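Local coordinates for putative lipase/esterase (Lactobacillus plantarum WCFS1, PDB 3BXP), which is a putative carboxylesterase of the alpha/beta-hydrolase clan and probably hydrolyses carboxylic ester bonds, at residues 3-8 and 102-107; 38-43 and 56-61; 74-77 and 81-84; 129-134 and 146-151; 212-217 and 222-227. All coordinates share one frame; numbering follows the deposited sequence.

Contact 1: 3-8 and 102-107; sequences QVEQRT and SAHHVD. With PGR (R-1,2-propanediol), chain L.
At the outer edge of the alpha/beta-hydrolase sheet, Gln3 and Glu5 of the outermost strand, 2-9, meet His104 at the end of the short helix 101-104. The contact is small and lies at the surface. Gln3 has CG anti to its carbonyl carbon (chi1 -63°) and runs extended from there, which carries OE1 to 3.6 Å from His104 CE1. The oxygen arrives at the edge of the imidazole, near its plane, while the amide itself stands almost perpendicular to the ring at 82°. Two residues along, and so on the same side of the strand, Glu5 OE1 lies 4.0 Å from His104 NE2, an oblique approach with no direct bond. Water 1 sits in the plane of the imidazole at its edge, 2.9 Å from NE2 in a hydrogen bond; its modelled distance to Glu5 OE1 is too short to be trusted in detail. Trp22 of strand 16-23 ties both sides together, its NE1 bonded to Glu5 OE1 and its ring stacked on His104. Beyond the helix end His105 turns the chain with positive phi into strand 106-107, where a propanediol, probably from the crystallisation liquor, places O1 2.6 Å from Val106 O.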
# COMPACT_ATOMS: atom_id res chain seq x y z
N GLN B 3 -4.19 16.40 -30.26
CA GLN B 3 -3.72 15.92 -31.56
C GLN B 3 -3.15 14.55 -31.35
O GLN B 3 -2.37 14.34 -30.43
CB GLN B 3 -2.64 16.82 -32.17
CG GLN B 3 -3.01 18.27 -32.52
CD GLN B 3 -1.77 19.03 -33.01
OE1 GLN B 3 -0.82 18.41 -33.50
NE2 GLN B 3 -1.76 20.35 -32.84
N VAL B 4 -3.52 13.60 -32.19
CA VAL B 4 -2.93 12.26 -32.12
C VAL B 4 -1.78 12.18 -33.16
O VAL B 4 -1.99 12.53 -34.31
CB VAL B 4 -3.99 11.15 -32.38
CG1 VAL B 4 -3.35 9.74 -32.24
CG2 VAL B 4 -5.19 11.32 -31.44
N GLU B 5 -0.59 11.69 -32.77
CA GLU B 5 0.55 11.51 -33.69
C GLU B 5 1.05 10.09 -33.57
O GLU B 5 1.49 9.67 -32.54
CB GLU B 5 1.68 12.48 -33.33
CG GLU B 5 2.91 12.31 -34.19
CD GLU B 5 3.93 13.40 -34.02
OE1 GLU B 5 3.80 14.28 -33.12
OE2 GLU B 5 4.88 13.39 -34.80
N GLN B 6 1.02 9.34 -34.67
CA GLN B 6 1.57 7.99 -34.71
C GLN B 6 2.96 8.09 -35.32
O GLN B 6 3.15 8.80 -36.30
CB GLN B 6 0.74 7.10 -35.66
CG GLN B 6 -0.73 7.16 -35.54
CD GLN B 6 -1.21 6.48 -34.35
OE1 GLN B 6 -0.44 5.82 -33.64
NE2 GLN B 6 -2.50 6.60 -34.09
N ARG B 7 3.94 7.39 -34.75
CA ARG B 7 5.27 7.34 -35.34
C ARG B 7 5.91 6.00 -35.10
O ARG B 7 5.62 5.31 -34.12
CB ARG B 7 6.25 8.35 -34.72
CG ARG B 7 5.91 9.85 -34.84
CD ARG B 7 6.27 10.49 -36.19
NE ARG B 7 7.68 10.39 -36.56
CZ ARG B 7 8.58 11.35 -36.38
NH1 ARG B 7 8.23 12.49 -35.80
NH2 ARG B 7 9.84 11.17 -36.76
N THR B 8 6.85 5.67 -36.00
CA THR B 8 7.74 4.53 -35.83
C THR B 8 9.12 5.13 -35.64
O THR B 8 9.65 5.85 -36.54
CB THR B 8 7.74 3.57 -37.07
OG1 THR B 8 6.42 3.09 -37.30
CG2 THR B 8 8.68 2.35 -36.91
N SER B 102 9.05 22.07 -27.52
CA SER B 102 8.59 23.41 -27.96
C SER B 102 7.38 23.33 -28.89
O SER B 102 6.48 24.18 -28.82
CB SER B 102 9.72 24.20 -28.61
OG SER B 102 10.59 24.64 -27.59
N ALA B 103 7.37 22.32 -29.74
CA ALA B 103 6.28 22.12 -30.73
C ALA B 103 4.96 21.83 -30.06
O ALA B 103 3.91 22.26 -30.54
CB ALA B 103 6.62 20.97 -31.71
N HIS B 104 4.98 21.08 -28.96
CA HIS B 104 3.71 20.68 -28.31
C HIS B 104 3.59 21.08 -26.86
O HIS B 104 2.63 20.71 -26.20
CB HIS B 104 3.49 19.18 -28.43
CG HIS B 104 3.33 18.75 -29.84
ND1 HIS B 104 2.22 19.12 -30.57
CD2 HIS B 104 4.16 18.11 -30.69
CE1 HIS B 104 2.36 18.68 -31.81
NE2 HIS B 104 3.53 18.07 -31.91
N HIS B 105 4.60 21.81 -26.39
CA HIS B 105 4.59 22.48 -25.07
C HIS B 105 4.59 21.46 -23.97
O HIS B 105 3.62 21.23 -23.31
CB HIS B 105 3.39 23.41 -24.99
CG HIS B 105 3.22 24.26 -26.21
ND1 HIS B 105 4.19 25.15 -26.65
CD2 HIS B 105 2.19 24.35 -27.09
CE1 HIS B 105 3.75 25.75 -27.75
NE2 HIS B 105 2.54 25.29 -28.03
N VAL B 106 5.73 20.80 -23.83
CA VAL B 106 5.92 19.74 -22.89
C VAL B 106 6.87 20.18 -21.78
O VAL B 106 7.95 20.71 -22.04
CB VAL B 106 6.56 18.52 -23.55
CG1 VAL B 106 6.64 17.33 -22.52
CG2 VAL B 106 5.86 18.13 -24.89
N ASP B 107 6.46 19.99 -20.52
CA ASP B 107 7.34 20.33 -19.40
C ASP B 107 8.26 19.13 -19.19
O ASP B 107 7.85 18.10 -18.65
CB ASP B 107 6.56 20.60 -18.11
CG ASP B 107 7.42 21.06 -16.95
OD1 ASP B 107 8.69 20.96 -16.99
OD2 ASP B 107 6.79 21.59 -15.98
C1 PGR L . 10.05 23.05 -22.61
C2 PGR L . 10.40 24.07 -23.66
C3 PGR L . 10.02 25.46 -23.16
O1 PGR L . 8.65 23.17 -22.55
O2 PGR L . 11.79 23.88 -23.92
O HOH W 1 5.06 16.31 -33.61

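Contact 2: 38-43 and 56-61; sequences MIICPG and PIATRM. With PGO (S-1,2-propanediol), chain J.
Met38, a selenomethionine, lays the end of its side chain across the CG of selenomethionine Met61, with SE at 3.6 Å from that carbon and CE at 3.7 Å. The two belong to a beta-alpha-beta crossover of the alpha/beta-hydrolase fold: strand 35-41 leads through helix 54-63 to strand 67-72, its parallel neighbour in the sheet. Met38 reaches out with CG anti to the backbone N (chi1 -174°) and stays extended until it bends at chi3, whereas Met61 is folded at both chi2 and chi3. The start of the Met61 chain therefore meets the strand and its end leads away from it; the side chain also packs on Pro260 and Leu264 of helix 258-269.

A second apolar pair lies further along the same face of the strand. Ile40 CD1 touches Ala58 CB at 3.9 Å, and the small alanine lets the isoleucine tip come almost as near to the helix backbone, 4.0 Å from Ala58 CA. Steps of two on the strand thus match steps of three on the helix, and the CA atoms of both pairs stand about 8 Å apart. All four side chains are buried. Past Ala58 sits a propanediol, probably from the crystallisation liquor: its O1 is 3.4 Å from Ala58 CB, and its O2 shares a hydrogen bond of 2.6 Å with Thr59 OG1, which is also hydrogen-bonded to Ala55 O.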
# COMPACT_ATOMS: atom_id res chain seq x y z
N MSE B 38 3.04 11.90 -19.49
CA MSE B 38 3.15 10.51 -19.01
C MSE B 38 3.42 9.61 -20.18
O MSE B 38 2.64 9.54 -21.11
CB MSE B 38 1.86 10.04 -18.33
CG MSE B 38 2.02 8.72 -17.73
SE MSE B 38 0.46 8.22 -16.67
CE MSE B 38 0.59 9.62 -15.29
N ILE B 39 4.48 8.84 -20.05
CA ILE B 39 4.82 7.77 -21.01
C ILE B 39 4.38 6.41 -20.47
O ILE B 39 4.85 5.98 -19.40
CB ILE B 39 6.34 7.68 -21.25
CG1 ILE B 39 6.94 8.99 -21.77
CG2 ILE B 39 6.66 6.49 -22.23
CD1 ILE B 39 8.52 8.95 -21.75
N ILE B 40 3.50 5.77 -21.22
CA ILE B 40 2.81 4.53 -20.76
C ILE B 40 3.44 3.32 -21.47
O ILE B 40 3.47 3.26 -22.73
CB ILE B 40 1.28 4.59 -21.03
CG1 ILE B 40 0.59 5.67 -20.19
CG2 ILE B 40 0.66 3.21 -20.74
CD1 ILE B 40 -0.83 6.01 -20.69
N CYS B 41 4.03 2.43 -20.66
CA CYS B 41 4.53 1.16 -21.12
C CYS B 41 3.43 0.13 -20.79
O CYS B 41 3.21 -0.15 -19.65
CB CYS B 41 5.86 0.81 -20.45
SG CYS B 41 7.18 1.88 -21.00
N PRO B 42 2.71 -0.36 -21.80
CA PRO B 42 1.54 -1.24 -21.60
C PRO B 42 1.87 -2.61 -20.98
O PRO B 42 3.06 -3.06 -20.97
CB PRO B 42 0.98 -1.44 -23.01
CG PRO B 42 1.59 -0.37 -23.84
CD PRO B 42 2.92 -0.06 -23.25
N GLY B 43 0.85 -3.30 -20.51
CA GLY B 43 1.05 -4.73 -20.16
C GLY B 43 1.12 -5.64 -21.36
O GLY B 43 1.33 -5.19 -22.47
N PRO B 56 -8.17 3.60 -21.30
CA PRO B 56 -8.90 4.39 -20.29
C PRO B 56 -8.01 5.19 -19.33
O PRO B 56 -8.31 6.32 -18.98
CB PRO B 56 -9.66 3.34 -19.50
CG PRO B 56 -9.76 2.19 -20.34
CD PRO B 56 -8.62 2.19 -21.30
N ILE B 57 -6.91 4.59 -18.89
CA ILE B 57 -5.93 5.28 -18.05
C ILE B 57 -5.38 6.54 -18.75
O ILE B 57 -5.31 7.59 -18.13
CB ILE B 57 -4.76 4.30 -17.70
CG1 ILE B 57 -5.27 3.19 -16.74
CG2 ILE B 57 -3.54 5.06 -17.13
CD1 ILE B 57 -4.27 2.04 -16.51
N ALA B 58 -5.00 6.42 -20.04
CA ALA B 58 -4.49 7.53 -20.85
C ALA B 58 -5.49 8.64 -20.85
O ALA B 58 -5.16 9.78 -20.59
CB ALA B 58 -4.20 7.08 -22.27
N THR B 59 -6.73 8.26 -21.08
CA THR B 59 -7.85 9.24 -21.15
C THR B 59 -7.99 10.00 -19.83
O THR B 59 -8.08 11.23 -19.80
CB THR B 59 -9.17 8.50 -21.53
OG1 THR B 59 -9.01 7.88 -22.81
CG2 THR B 59 -10.40 9.45 -21.55
N ARG B 60 -7.99 9.24 -18.74
CA ARG B 60 -8.15 9.81 -17.39
C ARG B 60 -6.98 10.75 -17.07
O ARG B 60 -7.17 11.85 -16.55
CB ARG B 60 -8.24 8.68 -16.36
CG ARG B 60 -8.43 9.10 -14.90
CD ARG B 60 -9.65 9.96 -14.71
NE ARG B 60 -9.74 10.68 -13.43
CZ ARG B 60 -9.39 11.96 -13.26
NH1 ARG B 60 -8.84 12.64 -14.26
NH2 ARG B 60 -9.56 12.55 -12.08
N MSE B 61 -5.77 10.32 -17.41
CA MSE B 61 -4.56 11.09 -17.05
C MSE B 61 -4.57 12.40 -17.82
O MSE B 61 -4.33 13.46 -17.25
CB MSE B 61 -3.28 10.31 -17.31
CG MSE B 61 -3.01 9.23 -16.24
SE MSE B 61 -3.41 9.45 -14.33
CE MSE B 61 -5.33 9.21 -14.34
C1 PGO J . -6.83 6.79 -25.34
C2 PGO J . -7.01 8.28 -25.67
C3 PGO J . -5.87 9.12 -25.10
O1 PGO J . -5.42 6.56 -25.42
O2 PGO J . -8.21 8.81 -25.12

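Contact 3: 74-77 and 81-84; sequences QLIV and SVYP
Gln74 sends CG anti to its own N (chi1 -170°), which puts CG 3.4 Å from Ser81 O; the bend at chi2 (62°) then turns the amide back to its own side of the loop. There NE2 donates to Leu75 O at 3.1 Å in a nearly straight bond of 171°, entering on a lone pair in the carbonyl plane, with the acceptor also lying in the plane of the Gln74 amide. That bond fixes how the amide is turned.

Ile76 has CG1 between the backbone N and the carbonyl carbon, which leaves CG2 to meet Val82 CG2 at 3.8 Å. The methyls of Val82 also lie against Gln74 O, CG1 at 3.6 Å and CG2 at 3.7 Å. Both segments lie in the loop that joins strand 67-72 to helix 85-99 of the alpha/beta-hydrolase fold, doubling back on itself between them. Two carbonyl oxygens, Gln74 O and Ser81 O, are buried here with no polar partner in the model. With an alanine in place of Gln74, Leu75 O would probably lose this amide donor and a gap would be left beside Ser81 O. On its far side Val82 CG1 lies 3.8 Å above the centre of the Tyr83 ring, whose OH is bonded to His121 ND1. Ser81 OG holds Gln173 O, and Ser81 N a buffer sulfonate oxygen.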
# COMPACT_ATOMS: atom_id res chain seq x y z
N GLN B 74 9.90 -3.35 -27.15
CA GLN B 74 10.26 -4.65 -27.70
C GLN B 74 9.58 -5.82 -27.01
O GLN B 74 9.64 -5.98 -25.78
CB GLN B 74 11.77 -4.81 -27.54
CG GLN B 74 12.36 -5.95 -28.23
CD GLN B 74 12.19 -5.86 -29.71
OE1 GLN B 74 12.62 -4.90 -30.33
NE2 GLN B 74 11.55 -6.86 -30.30
N LEU B 75 9.07 -6.74 -27.83
CA LEU B 75 8.46 -7.97 -27.32
C LEU B 75 9.33 -9.15 -27.75
O LEU B 75 10.32 -9.00 -28.50
CB LEU B 75 7.08 -8.17 -27.94
CG LEU B 75 6.09 -7.06 -27.70
CD1 LEU B 75 4.81 -7.31 -28.49
CD2 LEU B 75 5.89 -6.94 -26.17
N ILE B 76 8.93 -10.34 -27.30
CA ILE B 76 9.74 -11.55 -27.57
C ILE B 76 9.36 -12.13 -28.94
O ILE B 76 9.92 -13.09 -29.37
CB ILE B 76 9.65 -12.65 -26.45
CG1 ILE B 76 8.25 -13.22 -26.30
CG2 ILE B 76 10.10 -12.15 -25.10
CD1 ILE B 76 8.27 -14.55 -25.53
N VAL B 77 8.38 -11.52 -29.59
CA VAL B 77 7.87 -12.02 -30.90
C VAL B 77 8.99 -12.26 -31.87
O VAL B 77 9.96 -11.50 -31.92
CB VAL B 77 6.84 -11.03 -31.51
CG1 VAL B 77 5.68 -10.81 -30.52
CG2 VAL B 77 7.53 -9.73 -31.91
N SER B 81 14.63 -11.17 -27.77
CA SER B 81 14.59 -10.80 -26.36
C SER B 81 14.15 -9.36 -26.23
O SER B 81 14.22 -8.56 -27.16
CB SER B 81 15.92 -11.01 -25.68
OG SER B 81 16.37 -12.35 -25.87
N VAL B 82 13.71 -9.06 -25.02
CA VAL B 82 13.17 -7.76 -24.71
C VAL B 82 14.29 -6.78 -24.40
O VAL B 82 14.20 -5.62 -24.72
CB VAL B 82 12.22 -7.85 -23.46
CG1 VAL B 82 11.79 -6.47 -22.96
CG2 VAL B 82 11.02 -8.72 -23.79
N TYR B 83 15.33 -7.24 -23.73
CA TYR B 83 16.38 -6.37 -23.30
C TYR B 83 17.66 -6.73 -24.06
O TYR B 83 17.77 -7.87 -24.52
CB TYR B 83 16.57 -6.55 -21.77
CG TYR B 83 15.39 -6.13 -20.91
CD1 TYR B 83 15.09 -4.79 -20.74
CD2 TYR B 83 14.56 -7.06 -20.26
CE1 TYR B 83 14.03 -4.34 -19.96
CE2 TYR B 83 13.45 -6.62 -19.49
CZ TYR B 83 13.21 -5.28 -19.33
OH TYR B 83 12.16 -4.86 -18.59
N PRO B 84 18.63 -5.79 -24.18
CA PRO B 84 18.51 -4.49 -23.52
C PRO B 84 17.62 -3.52 -24.27
O PRO B 84 17.41 -2.38 -23.86
CB PRO B 84 19.94 -3.98 -23.51
CG PRO B 84 20.49 -4.50 -24.77
CD PRO B 84 19.88 -5.89 -24.95

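Contact 4: 129-134 and 146-151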
# COMPACT_ATOMS: atom_id res chain seq x y z
N VAL B 129 18.35 1.51 -13.66
CA VAL B 129 19.42 1.70 -14.63
C VAL B 129 19.69 3.16 -15.05
O VAL B 129 20.85 3.57 -15.11
CB VAL B 129 19.10 0.89 -15.91
CG1 VAL B 129 20.10 1.19 -17.04
CG2 VAL B 129 19.11 -0.58 -15.58
N ALA B 130 18.63 3.90 -15.35
CA ALA B 130 18.73 5.25 -15.93
C ALA B 130 19.21 6.28 -14.89
O ALA B 130 19.50 7.40 -15.28
CB ALA B 130 17.37 5.74 -16.57
N THR B 131 19.28 5.87 -13.62
CA THR B 131 19.57 6.77 -12.50
C THR B 131 20.91 6.40 -11.86
O THR B 131 21.33 6.98 -10.84
CB THR B 131 18.42 6.77 -11.41
OG1 THR B 131 18.22 5.44 -10.97
CG2 THR B 131 17.10 7.38 -11.90
N GLN B 132 21.60 5.44 -12.47
CA GLN B 132 22.99 5.07 -12.08
C GLN B 132 23.98 5.24 -13.23
O GLN B 132 23.88 4.56 -14.25
CB GLN B 132 23.05 3.61 -11.63
CG GLN B 132 22.27 3.34 -10.43
CD GLN B 132 22.25 1.88 -10.06
OE1 GLN B 132 23.29 1.27 -9.91
NE2 GLN B 132 21.05 1.33 -9.87
N PRO B 133 24.96 6.15 -13.08
CA PRO B 133 25.82 6.49 -14.22
C PRO B 133 26.48 5.26 -14.85
O PRO B 133 26.64 5.17 -16.05
CB PRO B 133 26.89 7.41 -13.59
CG PRO B 133 26.20 7.98 -12.36
CD PRO B 133 25.28 6.91 -11.86
N GLU B 134 26.86 4.32 -14.00
CA GLU B 134 27.62 3.17 -14.47
C GLU B 134 26.69 2.34 -15.35
O GLU B 134 27.10 1.87 -16.40
CB GLU B 134 28.13 2.33 -13.30
N GLY B 146 17.17 13.74 -21.80
CA GLY B 146 15.94 13.85 -21.05
C GLY B 146 15.98 12.85 -19.93
O GLY B 146 16.69 11.84 -20.00
N GLN B 147 15.25 13.15 -18.87
CA GLN B 147 15.09 12.21 -17.76
C GLN B 147 13.73 12.34 -17.11
O GLN B 147 13.11 13.35 -17.11
CB GLN B 147 16.20 12.35 -16.73
CG GLN B 147 16.44 13.75 -16.21
CD GLN B 147 17.70 13.83 -15.34
OE1 GLN B 147 18.82 13.62 -15.83
NE2 GLN B 147 17.51 14.10 -14.06
N HIS B 148 13.27 11.22 -16.59
CA HIS B 148 12.02 11.17 -15.88
C HIS B 148 12.19 11.65 -14.46
O HIS B 148 13.29 11.67 -13.90
CB HIS B 148 11.42 9.77 -15.97
CG HIS B 148 12.18 8.74 -15.21
ND1 HIS B 148 13.41 8.28 -15.61
CD2 HIS B 148 11.86 8.06 -14.08
CE1 HIS B 148 13.84 7.39 -14.72
NE2 HIS B 148 12.90 7.22 -13.80
N ALA B 149 11.08 12.12 -13.93
CA ALA B 149 11.01 12.70 -12.59
C ALA B 149 10.41 11.73 -11.58
O ALA B 149 10.58 11.88 -10.37
CB ALA B 149 10.12 13.90 -12.71
N ALA B 150 9.64 10.78 -12.10
CA ALA B 150 8.86 9.82 -11.25
C ALA B 150 8.30 8.70 -12.09
O ALA B 150 8.25 8.79 -13.32
CB ALA B 150 7.71 10.50 -10.51
N ILE B 151 7.80 7.69 -11.41
CA ILE B 151 7.20 6.53 -12.09
C ILE B 151 5.91 6.17 -11.37
O ILE B 151 5.71 6.49 -10.19
CB ILE B 151 8.17 5.25 -12.20
CG1 ILE B 151 8.36 4.50 -10.87
CG2 ILE B 151 9.51 5.67 -12.83
CD1 ILE B 151 9.16 3.18 -10.98
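Ala130 and Thr131 present their methyl groups to one corner of the His148 imidazole. His148 carries its ring in the position between backbone N and carbonyl carbon (chi1 69°), and this swings the end of the side chain nearer to the facing turn than the start of it would suggest. CE1 is the atom that arrives: Ala130 CB lies 4.3 Å from it, at the ring edge and near its plane, and Thr131 CG2 lies at the same distance, 4.3 Å from CE1, on an oblique line.

Thr131 is turned with OG1 between N and carbonyl carbon (chi1 56°). That leaves CG2 anti to the carbonyl carbon and facing the imidazole, while the hydroxyl is turned to the preceding helix, where the carbonyl oxygens of Asn127 and Gly128 share its one proton. The imidazole is likewise held from that helix: NE2 makes a hydrogen bond with Asn127 OD1, which fixes the rotation of the ring, and the ring of Tyr126 meets it at about 55°. Ala150 O lies at another part of the ring edge, in its plane.

The turn itself is a type I beta turn from Val129 to Gln132, closed by a weak bond from Gln132 N to Val129 O at 3.3 Å; Gln132 then serves as N-cap residue of helix 133-138. Contact between the two segments is slight, and Asn127 is the link that both sides share. The whole joins the end of helix 118-129 to the approach to strand 150-154, within the crossover from strand 110-116 to its parallel neighbour 150-154 in the alpha/beta-hydrolase sheet.

Contact 5: 212-217 and 222-227; sequences KYVQAM and VATAYH
One face of the Tyr226 ring is taken by Val214: CG2 stands 3.9 Å from the ring centroid and 22° off its normal, a CH-pi contact displaced toward the rim, with Tyr226 CG and CD1 both 3.7 Å from it. The hydroxyl of the ring is bonded to Ser210 OG, one turn back on the same helix. The ring of Tyr213 has Met217 CG over one face, near the rim.

Selenomethionine Met217 bends at chi2 and chi3 to bring CE against Val222 CG1 at 3.3 Å, tighter than usual carbon contact, and its CB lies 3.2 Å from Thr224 OG1. Helix 208-219 and strand 224-229 close the last beta-alpha-beta unit of the sheet, which starts at strand 194-199; the helix and strand segments run roughly antiparallel, at 151°, their axes 9.3 Å apart. Without the ring, a serine at Tyr226 would probably leave Val214 CG2 facing a gap and Ser210 OG without this partner. Strand 224-229 is outermost within the chain, yet Tyr226 and His227 pair with an antiparallel strand of the second subunit, so the sheet continues into the dimer partner. In the connection between helix and strand, Val222 N donates to Met217 O at 2.9 Å with an angle of 164°, and Thr224 OG1 donates to Val222 O at 2.8 Å from above the carbonyl plane.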
# COMPACT_ATOMS: atom_id res chain seq x y z
N LYS B 212 8.19 -6.61 -3.46
CA LYS B 212 9.66 -6.63 -3.63
C LYS B 212 10.19 -5.24 -4.04
O LYS B 212 11.17 -4.74 -3.46
CB LYS B 212 10.07 -7.67 -4.67
CG LYS B 212 10.00 -9.08 -4.21
CD LYS B 212 10.08 -10.08 -5.37
CE LYS B 212 10.40 -11.50 -4.96
NZ LYS B 212 11.92 -11.73 -4.92
N TYR B 213 9.57 -4.59 -5.01
CA TYR B 213 10.04 -3.26 -5.45
C TYR B 213 9.86 -2.23 -4.30
O TYR B 213 10.72 -1.40 -4.00
CB TYR B 213 9.26 -2.81 -6.69
CG TYR B 213 9.90 -1.63 -7.35
CD1 TYR B 213 11.15 -1.73 -7.90
CD2 TYR B 213 9.26 -0.40 -7.41
CE1 TYR B 213 11.79 -0.64 -8.50
CE2 TYR B 213 9.88 0.70 -8.00
CZ TYR B 213 11.13 0.57 -8.55
OH TYR B 213 11.75 1.69 -9.13
N VAL B 214 8.69 -2.25 -3.66
CA VAL B 214 8.43 -1.32 -2.56
C VAL B 214 9.40 -1.53 -1.40
O VAL B 214 9.91 -0.57 -0.83
CB VAL B 214 6.95 -1.35 -2.13
CG1 VAL B 214 6.67 -0.41 -0.93
CG2 VAL B 214 6.05 -0.96 -3.36
N GLN B 215 9.68 -2.78 -1.05
CA GLN B 215 10.63 -3.03 0.01
C GLN B 215 11.93 -2.31 -0.27
O GLN B 215 12.48 -1.63 0.58
CB GLN B 215 10.88 -4.53 0.15
CG GLN B 215 12.03 -4.93 1.06
CD GLN B 215 13.39 -4.92 0.38
OE1 GLN B 215 13.53 -5.32 -0.78
NE2 GLN B 215 14.40 -4.45 1.10
N ALA B 216 12.39 -2.44 -1.50
CA ALA B 216 13.74 -1.95 -1.87
C ALA B 216 13.75 -0.43 -1.89
O ALA B 216 14.73 0.20 -1.49
CB ALA B 216 14.15 -2.50 -3.28
N MSE B 217 12.66 0.15 -2.38
CA MSE B 217 12.57 1.58 -2.40
C MSE B 217 12.57 2.16 -1.01
O MSE B 217 13.26 3.18 -0.76
CB MSE B 217 11.28 2.03 -3.11
CG MSE B 217 11.30 1.80 -4.56
SE MSE B 217 12.41 2.98 -5.62
CE MSE B 217 11.08 4.29 -6.00
N VAL B 222 13.63 6.04 -0.74
CA VAL B 222 13.14 6.77 -1.89
C VAL B 222 11.68 7.05 -1.66
O VAL B 222 10.96 6.17 -1.20
CB VAL B 222 13.35 6.00 -3.20
CG1 VAL B 222 12.67 6.72 -4.36
CG2 VAL B 222 14.82 5.77 -3.44
N ALA B 223 11.24 8.26 -2.01
CA ALA B 223 9.83 8.61 -1.89
C ALA B 223 8.95 7.61 -2.64
O ALA B 223 9.07 7.40 -3.86
CB ALA B 223 9.54 9.98 -2.40
N THR B 224 8.01 7.01 -1.92
CA THR B 224 7.24 5.90 -2.47
C THR B 224 5.85 5.88 -1.82
O THR B 224 5.72 6.07 -0.60
CB THR B 224 7.92 4.53 -2.19
OG1 THR B 224 9.25 4.52 -2.69
CG2 THR B 224 7.16 3.35 -2.83
N ALA B 225 4.81 5.68 -2.64
CA ALA B 225 3.48 5.28 -2.15
C ALA B 225 3.16 3.90 -2.69
O ALA B 225 3.57 3.54 -3.80
CB ALA B 225 2.37 6.28 -2.57
N TYR B 226 2.38 3.15 -1.93
CA TYR B 226 2.00 1.80 -2.32
C TYR B 226 0.59 1.49 -1.82
O TYR B 226 0.28 1.67 -0.62
CB TYR B 226 2.97 0.79 -1.70
CG TYR B 226 2.68 -0.68 -1.96
CD1 TYR B 226 2.37 -1.12 -3.21
CD2 TYR B 226 2.84 -1.64 -0.95
CE1 TYR B 226 2.16 -2.48 -3.47
CE2 TYR B 226 2.66 -2.99 -1.22
CZ TYR B 226 2.33 -3.40 -2.48
OH TYR B 226 2.15 -4.73 -2.74
N HIS B 227 -0.23 1.11 -2.79
CA HIS B 227 -1.63 0.76 -2.52
C HIS B 227 -1.94 -0.58 -3.02
O HIS B 227 -2.06 -0.79 -4.23
CB HIS B 227 -2.56 1.81 -3.13
CG HIS B 227 -2.36 3.17 -2.57
ND1 HIS B 227 -2.96 3.59 -1.40
CD2 HIS B 227 -1.59 4.20 -2.98
CE1 HIS B 227 -2.57 4.83 -1.14
NE2 HIS B 227 -1.73 5.22 -2.07

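In the fold
Contacts 1, 2, 4 and 5 all reach the same sheet, and follow its strands from one edge to the other. Contact 1 sits on the outermost strand, 2-9, and contact 5 on strand 224-229 at the dimer interface, their centres about 31 Å apart on opposite sides of the chain's centre. Contact 2 is the most central; Ile40 comes near, without touching it, a GxSxG pattern with Ser117 that is probably the nucleophile elbow. Contact 3 lies in a loop, its centre about 21 Å from that of contact 2. Contacts 4 and 5 touch directly: Ile151 CD1 packs 3.5 Å from Tyr213 OH, and Asn127 bonds side chains in both, His148 and Tyr213.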